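Local atomic coordinates of escJ (PDB entry 1YJ7), a protein that probably builds, as a membrane-associated lipoprotein, the ring-shaped platform on which the type III secretion system of enteropathogenic Escherichia coli assembles. Residues D[3-8]-D[48-53]; D[145-148]-D[153-156]; D[141-146]-D[159-164]; D[93-98]-D[148-153]. The protein carries 3 engineered substitutions. All blocks are in the same frame, centred on the assembly; numbering follows the deposited sequence. Where two conformers were deposited one is given.

Overall arrangement
Contact 1 lies in the N-terminal domain; contacts 2, 3 and 4 cluster in the C-terminal one, their centres 37 to 44 Å from that of contact 1. Contact 1 is the buried core contact, purely apolar, where a helix packs on a sheet. The other three use helix 140-150 and are partly buried. Contact 3 sets that helix against strand 159-165, contact 2 joins it to the loop that follows, and contact 4 brings helix 80-99 against Ser150 and Val151 near the C-terminal part of helix 140-150. Contacts 2 and 3 mix methyl packing with lysine stems and bonds through water or glycerol; contact 4 relies on one isoleucine. Contacts 1 and 3 also touch the second subunit.

Contact 1 (D[3-8]-D[48-53]); sequences EQLYTG and VRAITI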
loop_
_atom_site.group_PDB
_atom_site.type_symbol
_atom_site.label_atom_id
_atom_site.label_comp_id
_atom_site.label_asym_id
_atom_site.label_seq_id
_atom_site.Cartn_x
_atom_site.Cartn_y
_atom_site.Cartn_z
ATOM N N GLU D 3 28.392 8.375 -3.606
ATOM C CA GLU D 3 27.057 8.103 -3.123
ATOM C C GLU D 3 26.985 6.603 -2.843
ATOM O O GLU D 3 27.351 5.796 -3.691
ATOM C CB GLU D 3 26.058 8.487 -4.211
ATOM C CG GLU D 3 24.674 8.915 -3.756
ATOM C CD GLU D 3 24.673 10.087 -2.792
ATOM O OE1 GLU D 3 24.356 9.838 -1.629
ATOM O OE2 GLU D 3 24.984 11.238 -3.191
ATOM N N GLN D 4 26.513 6.240 -1.659
ATOM C CA GLN D 4 26.287 4.846 -1.305
ATOM C C GLN D 4 25.094 4.281 -2.061
ATOM O O GLN D 4 24.061 4.960 -2.207
ATOM C CB GLN D 4 26.020 4.753 0.184
ATOM C CG GLN D 4 25.847 3.364 0.724
ATOM C CD GLN D 4 25.578 3.389 2.218
ATOM O OE1 GLN D 4 24.420 3.309 2.648
ATOM N NE2 GLN D 4 26.643 3.509 3.011
ATOM N N LEU D 5 25.247 3.049 -2.557
ATOM C CA LEU D 5 24.139 2.306 -3.157
ATOM C C LEU D 5 23.526 1.388 -2.094
ATOM O O LEU D 5 22.399 1.619 -1.638
ATOM C CB LEU D 5 24.610 1.498 -4.379
ATOM C CG LEU D 5 25.041 2.303 -5.598
ATOM C CD1 LEU D 5 25.494 1.408 -6.726
ATOM C CD2 LEU D 5 23.959 3.238 -6.063
ATOM N N TYR D 6 24.279 0.361 -1.690
ATOM C CA TYR D 6 23.831 -0.637 -0.716
ATOM C C TYR D 6 24.974 -1.108 0.162
ATOM O O TYR D 6 26.131 -1.148 -0.278
ATOM C CB TYR D 6 23.198 -1.859 -1.397
ATOM C CG TYR D 6 21.976 -1.501 -2.181
ATOM C CD1 TYR D 6 22.018 -1.314 -3.556
ATOM C CD2 TYR D 6 20.773 -1.258 -1.527
ATOM C CE1 TYR D 6 20.877 -0.944 -4.268
ATOM C CE2 TYR D 6 19.647 -0.881 -2.229
ATOM C CZ TYR D 6 19.690 -0.720 -3.576
ATOM O OH TYR D 6 18.529 -0.326 -4.227
ATOM N N THR D 7 24.620 -1.450 1.396
ATOM C CA THR D 7 25.490 -2.099 2.368
ATOM C C THR D 7 24.923 -3.478 2.678
ATOM O O THR D 7 23.812 -3.818 2.279
ATOM C CB THR D 7 25.556 -1.270 3.670
ATOM O OG1 THR D 7 24.275 -1.301 4.320
ATOM C CG2 THR D 7 25.788 0.208 3.389
ATOM N N GLY D 8 25.704 -4.289 3.381
ATOM C CA GLY D 8 25.235 -5.569 3.878
ATOM C C GLY D 8 25.052 -6.625 2.827
ATOM O O GLY D 8 24.298 -7.574 3.019
ATOM N N VAL D 48 22.083 8.337 -10.617
ATOM C CA VAL D 48 20.781 8.091 -11.249
ATOM C C VAL D 48 20.874 6.961 -12.268
ATOM O O VAL D 48 20.030 6.079 -12.295
ATOM C CB VAL D 48 20.197 9.364 -11.906
ATOM C CG1 VAL D 48 18.962 9.038 -12.732
ATOM C CG2 VAL D 48 19.875 10.392 -10.827
ATOM N N ARG D 49 21.920 6.985 -13.085
ATOM C CA ARG D 49 22.133 5.955 -14.084
ATOM C C ARG D 49 22.301 4.590 -13.414
ATOM O O ARG D 49 21.749 3.597 -13.886
ATOM C CB ARG D 49 23.347 6.307 -14.948
ATOM C CG ARG D 49 23.562 5.407 -16.147
ATOM C CD ARG D 49 24.436 6.058 -17.219
ATOM N NE ARG D 49 25.773 6.386 -16.708
ATOM C CZ ARG D 49 26.891 5.712 -16.994
ATOM N NH1 ARG D 49 26.869 4.647 -17.780
ATOM N NH2 ARG D 49 28.045 6.101 -16.471
ATOM N N ALA D 50 23.027 4.554 -12.305
ATOM C CA ALA D 50 23.262 3.306 -11.579
ATOM C C ALA D 50 21.968 2.708 -11.033
ATOM O O ALA D 50 21.728 1.525 -11.165
ATOM C CB ALA D 50 24.252 3.512 -10.458
ATOM N N ILE D 51 21.151 3.535 -10.401
ATOM C CA ILE D 51 19.888 3.077 -9.868
ATOM C C ILE D 51 18.945 2.594 -10.985
ATOM O O ILE D 51 18.209 1.608 -10.796
ATOM C CB ILE D 51 19.264 4.204 -8.999
ATOM C CG1 ILE D 51 20.139 4.429 -7.755
ATOM C CG2 ILE D 51 17.834 3.847 -8.581
ATOM C CD1 ILE D 51 20.381 3.214 -6.891
ATOM N N THR D 52 18.970 3.259 -12.134
ATOM C CA THR D 52 18.133 2.844 -13.272
ATOM C C THR D 52 18.548 1.440 -13.728
ATOM O O THR D 52 17.707 0.557 -13.901
ATOM C CB THR D 52 18.237 3.838 -14.433
ATOM O OG1 THR D 52 17.751 5.131 -14.014
ATOM C CG2 THR D 52 17.322 3.429 -15.612
ATOM N N ILE D 53 19.849 1.246 -13.897
ATOM C CA ILE D 53 20.392 -0.041 -14.326
ATOM C C ILE D 53 20.068 -1.122 -13.311
ATOM O O ILE D 53 19.610 -2.204 -13.681
ATOM C CB ILE D 53 21.941 0.056 -14.563
ATOM C CG1 ILE D 53 22.228 0.898 -15.798
ATOM C CG2 ILE D 53 22.554 -1.364 -14.749
ATOM C CD1 ILE D 53 23.657 1.412 -15.879
#
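In the helix that presents Ala50 and Ile51 to Leu5, one carbonyl oxygen is gripped twice: Val48 O takes the backbone N-H of Thr52 at 3.0 Å and also bonds the hydroxyl OG1 of the same threonine. The two donors come from opposite faces of the carbonyl plane, with OG1 lying 38° out of it. Threonine suits this exposed position, since its hydroxyl bonds back to its own helix; the inner side is apolar. There Leu5 is turned toward the helix, and its CD2 methyl meets CD1 of Ile51 at 3.7 Å. The two side chains run past each other in opposite directions. Ile51 starts off beside the contact; with CG1 anti to the carbonyl carbon (chi1 -67°), its longer branch carries the terminal methyl to the leucine. Ala50 also points inward, its CB 4.4 Å from Leu5 CD2, a small side chain that suits a close approach of helix and strand. These residues belong to the core of the N-terminal beta-alpha-beta-beta-alpha domain, in which helices 11-23 and 47-56 both pack on an antiparallel sheet, as in ring-building motifs. Leu21 of helix 11-23 touches both Leu5 and Ala50, so the leucine sits between two helices. Leu5 and Tyr6 both pair with Leu40, forming a classic beta bulge. The backbone oxygen of Leu5 accepts a hydrogen bond from Asn15 of the second subunit.

Contact 2 (D[145-148]-D[153-156]); sequences NLVK and DLKL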
loop_
_atom_site.group_PDB
_atom_site.type_symbol
_atom_site.label_atom_id
_atom_site.label_comp_id
_atom_site.label_asym_id
_atom_site.label_seq_id
_atom_site.Cartn_x
_atom_site.Cartn_y
_atom_site.Cartn_z
ATOM N N ASN D 145 9.634 -35.524 -18.567
ATOM C CA ASN D 145 9.585 -36.920 -18.153
ATOM C C ASN D 145 10.207 -37.128 -16.761
ATOM O O ASN D 145 9.667 -37.892 -15.953
ATOM C CB ASN D 145 10.253 -37.826 -19.188
ATOM C CG ASN D 145 9.363 -38.115 -20.392
ATOM O OD1 ASN D 145 8.143 -38.193 -20.272
ATOM N ND2 ASN D 145 9.984 -38.294 -21.559
ATOM N N LEU D 146 11.308 -36.440 -16.464
ATOM C CA LEU D 146 11.893 -36.469 -15.122
ATOM C C LEU D 146 10.938 -35.933 -14.040
ATOM O O LEU D 146 10.752 -36.557 -12.999
ATOM C CB LEU D 146 13.217 -35.708 -15.090
ATOM C CG LEU D 146 14.359 -36.313 -15.924
ATOM C CD1 LEU D 146 15.460 -35.312 -16.137
ATOM C CD2 LEU D 146 14.902 -37.575 -15.263
ATOM N N VAL D 147 10.290 -34.802 -14.309
ATOM C CA VAL D 147 9.333 -34.232 -13.384
ATOM C C VAL D 147 8.132 -35.165 -13.215
ATOM O O VAL D 147 7.716 -35.428 -12.099
ATOM C CB VAL D 147 8.884 -32.830 -13.851
ATOM C CG1 VAL D 147 7.791 -32.295 -12.962
ATOM C CG2 VAL D 147 10.085 -31.873 -13.838
ATOM N N LYS D 148 7.622 -35.685 -14.320
ATOM C CA LYS D 148 6.470 -36.584 -14.299
ATOM C C LYS D 148 6.700 -37.743 -13.348
ATOM O O LYS D 148 5.862 -38.038 -12.516
ATOM C CB LYS D 148 6.213 -37.111 -15.700
ATOM C CG LYS D 148 5.009 -38.060 -15.811
ATOM C CD LYS D 148 5.070 -38.869 -17.070
ATOM C CE LYS D 148 3.826 -39.760 -17.205
ATOM N NZ LYS D 148 3.840 -40.859 -16.216
ATOM N N ASP D 153 1.045 -39.131 -9.394
ATOM C CA ASP D 153 -0.164 -38.939 -10.201
ATOM C C ASP D 153 -0.100 -37.689 -11.074
ATOM O O ASP D 153 -1.000 -36.839 -11.020
ATOM C CB ASP D 153 -1.385 -38.902 -9.260
ATOM C CG ASP D 153 -2.731 -38.993 -10.000
ATOM O OD1 ASP D 153 -3.725 -38.456 -9.450
ATOM O OD2 ASP D 153 -2.912 -39.576 -11.095
ATOM N N LEU D 154 0.978 -37.574 -11.851
ATOM C CA LEU D 154 1.232 -36.425 -12.702
ATOM C C LEU D 154 1.310 -36.878 -14.157
ATOM O O LEU D 154 2.037 -37.817 -14.497
ATOM C CB LEU D 154 2.537 -35.724 -12.242
ATOM C CG LEU D 154 2.962 -34.421 -12.889
ATOM C CD1 LEU D 154 1.884 -33.351 -12.728
ATOM C CD2 LEU D 154 4.272 -33.932 -12.276
ATOM N N LYS D 155 0.528 -36.237 -15.018
ATOM C CA LYS D 155 0.567 -36.486 -16.446
ATOM C C LYS D 155 1.330 -35.380 -17.170
ATOM O O LYS D 155 1.325 -34.228 -16.732
ATOM C CB LYS D 155 -0.852 -36.551 -17.020
ATOM C CG LYS D 155 -1.721 -37.671 -16.446
ATOM C CD LYS D 155 -3.177 -37.469 -16.881
ATOM C CE LYS D 155 -4.043 -38.697 -16.598
ATOM N NZ LYS D 155 -5.211 -38.758 -17.528
ATOM N N LEU D 156 1.926 -35.747 -18.297
ATOM C CA LEU D 156 2.676 -34.832 -19.174
ATOM C C LEU D 156 1.905 -33.575 -19.550
ATOM O O LEU D 156 2.464 -32.480 -19.573
ATOM C CB LEU D 156 3.055 -35.561 -20.473
ATOM C CG LEU D 156 4.498 -35.903 -20.836
ATOM C CD1 LEU D 156 5.444 -35.973 -19.644
ATOM C CD2 LEU D 156 4.555 -37.173 -21.659
HETATM O O HOH W 1 3.402 -39.300 -11.833
#
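The flat carboxamide of Asn145 meets Leu156 through its oxygen: OD1 lies 3.6 Å from the methyl CD1 of Leu156 and 4.0 Å from the other methyl, CD2, both of them displaced to the same side of the amide plane. The asparagine starts out pointing away from the loop, but its first torsion (chi1 -79°) brings the amide oxygen back to Leu156. Leu156 CD1 is shared, since CD of Lys148 packs on it at 3.9 Å with the two side chains crossing at about a right angle. A lysine suits this partly exposed position: its aliphatic stem covers that methyl, and a bend at chi4 (-71°) keeps NZ 3.9 Å from Leu154 O. The same stem runs past the carbonyl oxygen of Leu154, CG 3.3 Å from that atom and tilted out of the peptide plane. Deeper in, Leu154 turns toward helix 140-150 and brings CD2 to 3.9 Å from Val147 CG1; Ala124 and Ile159 also touch this leucine, which joins the core beside the sheet. Here the chain leaves the helix and doubles back into strand 159-165, completing a beta-alpha-beta connection. Water 1 spans the turn, bonded to Lys148 O at 2.8 Å and accepting the N-H of Leu154 at 3.0 Å. Asp153 is tied to Ser122, but between the segments the polar link runs through water, beside methyl packing and the lysine stem.

Contact 3 (D[141-146]-D[159-164]); sequences IQIKNL and ISVVIK. With GOL (glycerol), chain J.
Helix 141-146 runs roughly antiparallel to strand 159-164, their axes 9.3 Å apart at closest approach and inclined at 139°, as expected for the helix and second strand of a beta-alpha-beta unit. Ile143 points at the sheet and places CG2 4.2 Å from CG2 of Val161, while Ile159 sends its CD1 methyl to 3.6 Å from the backbone oxygen of Lys144. Beta-branched Ile159 and Val161 suit an extended strand, and Ile143 offers a methyl from the helix. Lys144 closes the outer side: the chain is extended beyond CG and lies obliquely across Val161, tightly packed where CG comes within 3.5 Å of Val161 CG2. Its NZ reaches past the apolar part to donate to water 2, which in turn donates to Ile159 O, and to O2 of a glycerol. That O2 receives the N-H of Val161 in a nearly straight bond of 2.9 Å (168°), and the glycerol's O3 donates to Val161 O. Ser160 OG holds the remaining hydroxyl, O1, at 2.7 Å. Strand 159-165 is outermost in its sheet within the chain, so the glycerol, probably from the crystallisation liquor, satisfies backbone groups of an edge strand, with the ammonium of Lys144 likely strengthening its hold through charge.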
loop_
_atom_site.group_PDB
_atom_site.type_symbol
_atom_site.label_atom_id
_atom_site.label_comp_id
_atom_site.label_asym_id
_atom_site.label_seq_id
_atom_site.Cartn_x
_atom_site.Cartn_y
_atom_site.Cartn_z
ATOM N N ILE D 141 11.481 -32.341 -23.466
ATOM C CA ILE D 141 10.810 -33.625 -23.325
ATOM C C ILE D 141 11.424 -34.471 -22.180
ATOM O O ILE D 141 10.695 -35.076 -21.400
ATOM C CB ILE D 141 10.874 -34.237 -24.660
ATOM C CG1 ILE D 141 9.707 -33.700 -25.505
ATOM C CG2 ILE D 141 10.782 -35.776 -24.560
ATOM C CD1 ILE D 141 9.734 -34.158 -26.912
ATOM N N GLN D 142 12.751 -34.431 -22.038
ATOM C CA GLN D 142 13.434 -35.117 -20.948
ATOM C C GLN D 142 13.097 -34.518 -19.602
ATOM O O GLN D 142 12.817 -35.228 -18.645
ATOM C CB GLN D 142 14.945 -35.073 -21.163
ATOM C CG GLN D 142 15.400 -35.991 -22.290
ATOM C CD GLN D 142 16.827 -35.739 -22.739
ATOM O OE1 GLN D 142 17.576 -36.694 -23.040
ATOM N NE2 GLN D 142 17.211 -34.474 -22.803
ATOM N N ILE D 143 13.135 -33.198 -19.517
ATOM C CA ILE D 143 12.759 -32.510 -18.286
ATOM C C ILE D 143 11.354 -32.869 -17.846
ATOM O O ILE D 143 11.115 -33.167 -16.691
ATOM C CB ILE D 143 12.938 -30.986 -18.456
ATOM C CG1 ILE D 143 14.430 -30.643 -18.541
ATOM C CG2 ILE D 143 12.251 -30.237 -17.318
ATOM C CD1 ILE D 143 14.718 -29.279 -19.104
ATOM N N LYS D 144 10.406 -32.857 -18.780
ATOM C CA LYS D 144 9.037 -33.167 -18.437
ATOM C C LYS D 144 8.922 -34.604 -17.933
ATOM O O LYS D 144 8.233 -34.855 -16.971
ATOM C CB LYS D 144 8.131 -32.973 -19.640
ATOM C CG LYS D 144 7.860 -31.556 -19.948
ATOM C CD LYS D 144 6.640 -31.425 -20.874
ATOM C CE LYS D 144 6.338 -29.976 -21.144
ATOM N NZ LYS D 144 5.440 -29.835 -22.335
ATOM N N ASN D 145 9.634 -35.524 -18.567
ATOM C CA ASN D 145 9.585 -36.920 -18.153
ATOM C C ASN D 145 10.207 -37.128 -16.761
ATOM O O ASN D 145 9.667 -37.892 -15.953
ATOM C CB ASN D 145 10.253 -37.826 -19.188
ATOM C CG ASN D 145 9.363 -38.115 -20.392
ATOM O OD1 ASN D 145 8.143 -38.193 -20.272
ATOM N ND2 ASN D 145 9.984 -38.294 -21.559
ATOM N N LEU D 146 11.308 -36.440 -16.464
ATOM C CA LEU D 146 11.893 -36.469 -15.122
ATOM C C LEU D 146 10.938 -35.933 -14.040
ATOM O O LEU D 146 10.752 -36.557 -12.999
ATOM C CB LEU D 146 13.217 -35.708 -15.090
ATOM C CG LEU D 146 14.359 -36.313 -15.924
ATOM C CD1 LEU D 146 15.460 -35.312 -16.137
ATOM C CD2 LEU D 146 14.902 -37.575 -15.263
ATOM N N ILE D 159 2.085 -30.585 -17.050
ATOM C CA ILE D 159 3.381 -30.010 -16.675
ATOM C C ILE D 159 3.704 -28.892 -17.657
ATOM O O ILE D 159 3.772 -29.119 -18.861
ATOM C CB ILE D 159 4.509 -31.077 -16.683
ATOM C CG1 ILE D 159 4.164 -32.243 -15.754
ATOM C CG2 ILE D 159 5.843 -30.444 -16.258
ATOM C CD1 ILE D 159 5.050 -33.455 -15.951
ATOM N N SER D 160 3.910 -27.686 -17.143
ATOM C CA SER D 160 4.301 -26.567 -17.960
ATOM C C SER D 160 5.796 -26.390 -17.764
ATOM O O SER D 160 6.237 -26.252 -16.623
ATOM C CB SER D 160 3.538 -25.309 -17.538
ATOM O OG SER D 160 3.648 -24.318 -18.537
ATOM N N VAL D 161 6.567 -26.417 -18.849
ATOM C CA VAL D 161 7.999 -26.111 -18.804
ATOM C C VAL D 161 8.265 -24.861 -19.623
ATOM O O VAL D 161 7.891 -24.764 -20.806
ATOM C CB VAL D 161 8.859 -27.300 -19.315
ATOM C CG1 VAL D 161 10.362 -26.939 -19.320
ATOM C CG2 VAL D 161 8.594 -28.518 -18.466
ATOM N N VAL D 162 8.885 -23.877 -18.988
ATOM C CA VAL D 162 9.288 -22.669 -19.673
ATOM C C VAL D 162 10.795 -22.552 -19.512
ATOM O O VAL D 162 11.298 -22.697 -18.408
ATOM C CB VAL D 162 8.585 -21.451 -19.101
ATOM C CG1 VAL D 162 9.128 -20.162 -19.687
ATOM C CG2 VAL D 162 7.030 -21.569 -19.348
ATOM N N ILE D 163 11.483 -22.324 -20.623
ATOM C CA ILE D 163 12.943 -22.152 -20.608
ATOM C C ILE D 163 13.319 -20.762 -21.100
ATOM O O ILE D 163 12.806 -20.281 -22.097
ATOM C CB ILE D 163 13.658 -23.301 -21.383
ATOM C CG1 ILE D 163 13.255 -23.351 -22.854
ATOM C CG2 ILE D 163 13.384 -24.666 -20.708
ATOM C CD1 ILE D 163 14.127 -24.286 -23.685
ATOM N N LYS D 164 14.211 -20.088 -20.364
ATOM C CA LYS D 164 14.690 -18.768 -20.732
ATOM C C LYS D 164 16.210 -18.691 -20.557
ATOM O O LYS D 164 16.755 -19.288 -19.645
ATOM C CB LYS D 164 14.060 -17.698 -19.846
ATOM C CG LYS D 164 12.544 -17.559 -19.940
ATOM C CD LYS D 164 12.119 -16.945 -21.271
ATOM C CE LYS D 164 10.677 -17.296 -21.586
ATOM N NZ LYS D 164 10.101 -16.466 -22.692
HETATM C C1 GOL J . 3.688 -25.263 -22.342
HETATM O O1 GOL J . 3.052 -24.898 -21.120
HETATM C C2 GOL J . 5.096 -25.814 -22.104
HETATM O O2 GOL J . 5.066 -26.912 -21.243
HETATM C C3 GOL J . 5.748 -26.270 -23.409
HETATM O O3 GOL J . 7.098 -26.640 -23.168
HETATM O O HOH W 2 3.139 -30.942 -21.499
#

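Contact 4 (D[93-98]-D[148-153]); sequences QDIERL and KNSVDD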
loop_
_atom_site.group_PDB
_atom_site.type_symbol
_atom_site.label_atom_id
_atom_site.label_comp_id
_atom_site.label_asym_id
_atom_site.label_seq_id
_atom_site.Cartn_x
_atom_site.Cartn_y
_atom_site.Cartn_z
ATOM N N GLN D 93 12.028 -29.037 -4.017
ATOM C CA GLN D 93 13.469 -28.837 -3.840
ATOM C C GLN D 93 14.279 -29.985 -4.409
ATOM O O GLN D 93 15.318 -29.758 -5.039
ATOM C CB GLN D 93 13.773 -28.599 -2.363
ATOM C CG GLN D 93 13.182 -27.277 -1.847
ATOM C CD GLN D 93 13.943 -26.043 -2.333
ATOM O OE1 GLN D 93 13.363 -25.140 -2.958
ATOM N NE2 GLN D 93 15.213 -25.995 -2.043
ATOM N N ASP D 94 13.793 -31.220 -4.223
ATOM C CA ASP D 94 14.445 -32.393 -4.783
ATOM C C ASP D 94 14.466 -32.346 -6.314
ATOM O O ASP D 94 15.455 -32.711 -6.945
ATOM C CB ASP D 94 13.708 -33.677 -4.373
ATOM C CG ASP D 94 13.898 -34.055 -2.913
ATOM O OD1 ASP D 94 14.769 -33.491 -2.194
ATOM O OD2 ASP D 94 13.194 -34.973 -2.412
ATOM N N ILE D 95 13.371 -31.891 -6.921
ATOM C CA ILE D 95 13.299 -31.807 -8.379
ATOM C C ILE D 95 14.196 -30.685 -8.898
ATOM O O ILE D 95 14.901 -30.862 -9.879
ATOM C CB ILE D 95 11.829 -31.652 -8.862
ATOM C CG1 ILE D 95 11.034 -32.924 -8.494
ATOM C CG2 ILE D 95 11.810 -31.419 -10.330
ATOM C CD1 ILE D 95 9.501 -32.741 -8.712
ATOM N N GLU D 96 14.192 -29.548 -8.215
ATOM C CA GLU D 96 15.095 -28.445 -8.556
ATOM C C GLU D 96 16.552 -28.907 -8.476
ATOM O O GLU D 96 17.345 -28.611 -9.365
ATOM C CB GLU D 96 14.853 -27.225 -7.667
ATOM C CG GLU D 96 13.520 -26.515 -7.901
ATOM C CD GLU D 96 13.276 -25.330 -6.980
ATOM O OE1 GLU D 96 12.130 -24.818 -6.940
ATOM O OE2 GLU D 96 14.229 -24.884 -6.290
ATOM N N ARG D 97 16.884 -29.645 -7.427
ATOM C CA ARG D 97 18.247 -30.119 -7.214
ATOM C C ARG D 97 18.683 -31.003 -8.367
ATOM O O ARG D 97 19.799 -30.870 -8.869
ATOM C CB ARG D 97 18.355 -30.865 -5.885
ATOM C CG ARG D 97 19.765 -31.424 -5.636
ATOM C CD ARG D 97 19.834 -32.355 -4.491
ATOM N NE ARG D 97 19.964 -31.612 -3.259
ATOM C CZ ARG D 97 19.112 -31.613 -2.276
ATOM N NH1 ARG D 97 18.016 -32.351 -2.355
ATOM N NH2 ARG D 97 19.372 -30.880 -1.183
ATOM N N LEU D 98 17.792 -31.903 -8.783
ATOM C CA LEU D 98 18.052 -32.845 -9.877
ATOM C C LEU D 98 18.188 -32.108 -11.208
ATOM O O LEU D 98 19.176 -32.270 -11.930
ATOM C CB LEU D 98 16.950 -33.924 -9.916
ATOM C CG LEU D 98 16.991 -35.022 -11.005
ATOM C CD1 LEU D 98 16.211 -36.289 -10.566
ATOM C CD2 LEU D 98 16.454 -34.525 -12.335
ATOM N N LYS D 148 7.622 -35.685 -14.320
ATOM C CA LYS D 148 6.470 -36.584 -14.299
ATOM C C LYS D 148 6.700 -37.743 -13.348
ATOM O O LYS D 148 5.862 -38.038 -12.516
ATOM C CB LYS D 148 6.213 -37.111 -15.700
ATOM C CG LYS D 148 5.009 -38.060 -15.811
ATOM C CD LYS D 148 5.070 -38.869 -17.070
ATOM C CE LYS D 148 3.826 -39.760 -17.205
ATOM N NZ LYS D 148 3.840 -40.859 -16.216
ATOM N N ASN D 149 7.857 -38.382 -13.470
ATOM C CA ASN D 149 8.117 -39.605 -12.718
ATOM C C ASN D 149 8.663 -39.376 -11.320
ATOM O O ASN D 149 8.861 -40.337 -10.576
ATOM C CB ASN D 149 8.974 -40.550 -13.558
ATOM C CG ASN D 149 8.162 -41.209 -14.666
ATOM O OD1 ASN D 149 7.103 -41.742 -14.418
ATOM N ND2 ASN D 149 8.630 -41.106 -15.884
ATOM N N SER D 150 8.837 -38.109 -10.937
ATOM C CA SER D 150 9.217 -37.746 -9.576
ATOM C C SER D 150 8.068 -37.623 -8.607
ATOM O O SER D 150 8.300 -37.653 -7.408
ATOM C CB SER D 150 9.974 -36.411 -9.550
ATOM O OG SER D 150 11.200 -36.514 -10.233
ATOM N N VAL D 151 6.848 -37.478 -9.128
ATOM C CA VAL D 151 5.728 -36.897 -8.393
ATOM C C VAL D 151 4.502 -37.774 -8.567
ATOM O O VAL D 151 4.223 -38.207 -9.660
ATOM C CB VAL D 151 5.358 -35.483 -8.994
ATOM C CG1 VAL D 151 4.015 -34.958 -8.458
ATOM C CG2 VAL D 151 6.429 -34.500 -8.748
ATOM N N ASP D 152 3.773 -38.005 -7.490
ATOM C CA ASP D 152 2.547 -38.791 -7.526
ATOM C C ASP D 152 1.500 -38.252 -8.503
ATOM O O ASP D 152 1.144 -37.069 -8.454
ATOM C CB ASP D 152 1.966 -38.849 -6.106
ATOM C CG ASP D 152 0.614 -39.558 -6.042
ATOM O OD1 ASP D 152 0.503 -40.721 -6.512
ATOM O OD2 ASP D 152 -0.387 -39.009 -5.535
ATOM N N ASP D 153 1.045 -39.131 -9.394
ATOM C CA ASP D 153 -0.164 -38.939 -10.201
ATOM C C ASP D 153 -0.100 -37.689 -11.074
ATOM O O ASP D 153 -1.000 -36.839 -11.020
ATOM C CB ASP D 153 -1.385 -38.902 -9.260
ATOM C CG ASP D 153 -2.731 -38.993 -10.000
ATOM O OD1 ASP D 153 -3.725 -38.456 -9.450
ATOM O OD2 ASP D 153 -2.912 -39.576 -11.095
#
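Apolar contact between the segments comes almost entirely from Ile95. Its CD1 methyl presses against CG2 of Val151 at 3.5 Å, the two side chains crossing at about a right angle, and also lies 3.8 Å from CB of Ser150. The isoleucine points at the other segment. With CG1 anti to the carbonyl carbon (chi1 -64°) and the second torsion extended (170°), its ethyl branch carries CD1 to Val151 and Ser150. Ser150 meets it with its carbon: CB is equally near CG1, whereas the hydroxyl OG stands 4.0 Å from that atom.

Polar interactions run beside this patch and not across it. Ser150 OG is occupied by a hydrogen bond to Leu146 O, one turn earlier, which turns the polar atom back on its own helix; a small residue with such a hydroxyl fits the spot well. The carbonyl oxygen of Ser150 accepts a bond from Lys91 NZ, a polar tie between the two helices.

The ionic pair belongs to helix 80-99 alone. Asp94 and Arg97, three residues apart on its surface, form a rather long salt bridge in which OD1 lies in the guanidinium plane, at its edge, 3.4 Å from NH1.

Around the contact, Val147 adds to the packing on Ile95, Leu146 touches Leu98, and strand 105-113 lies beneath, its Val110 against Ile95 and Leu112 against Val151. The two helices thus pair over the mixed sheet of the C-terminal alpha-beta-beta-alpha-beta domain.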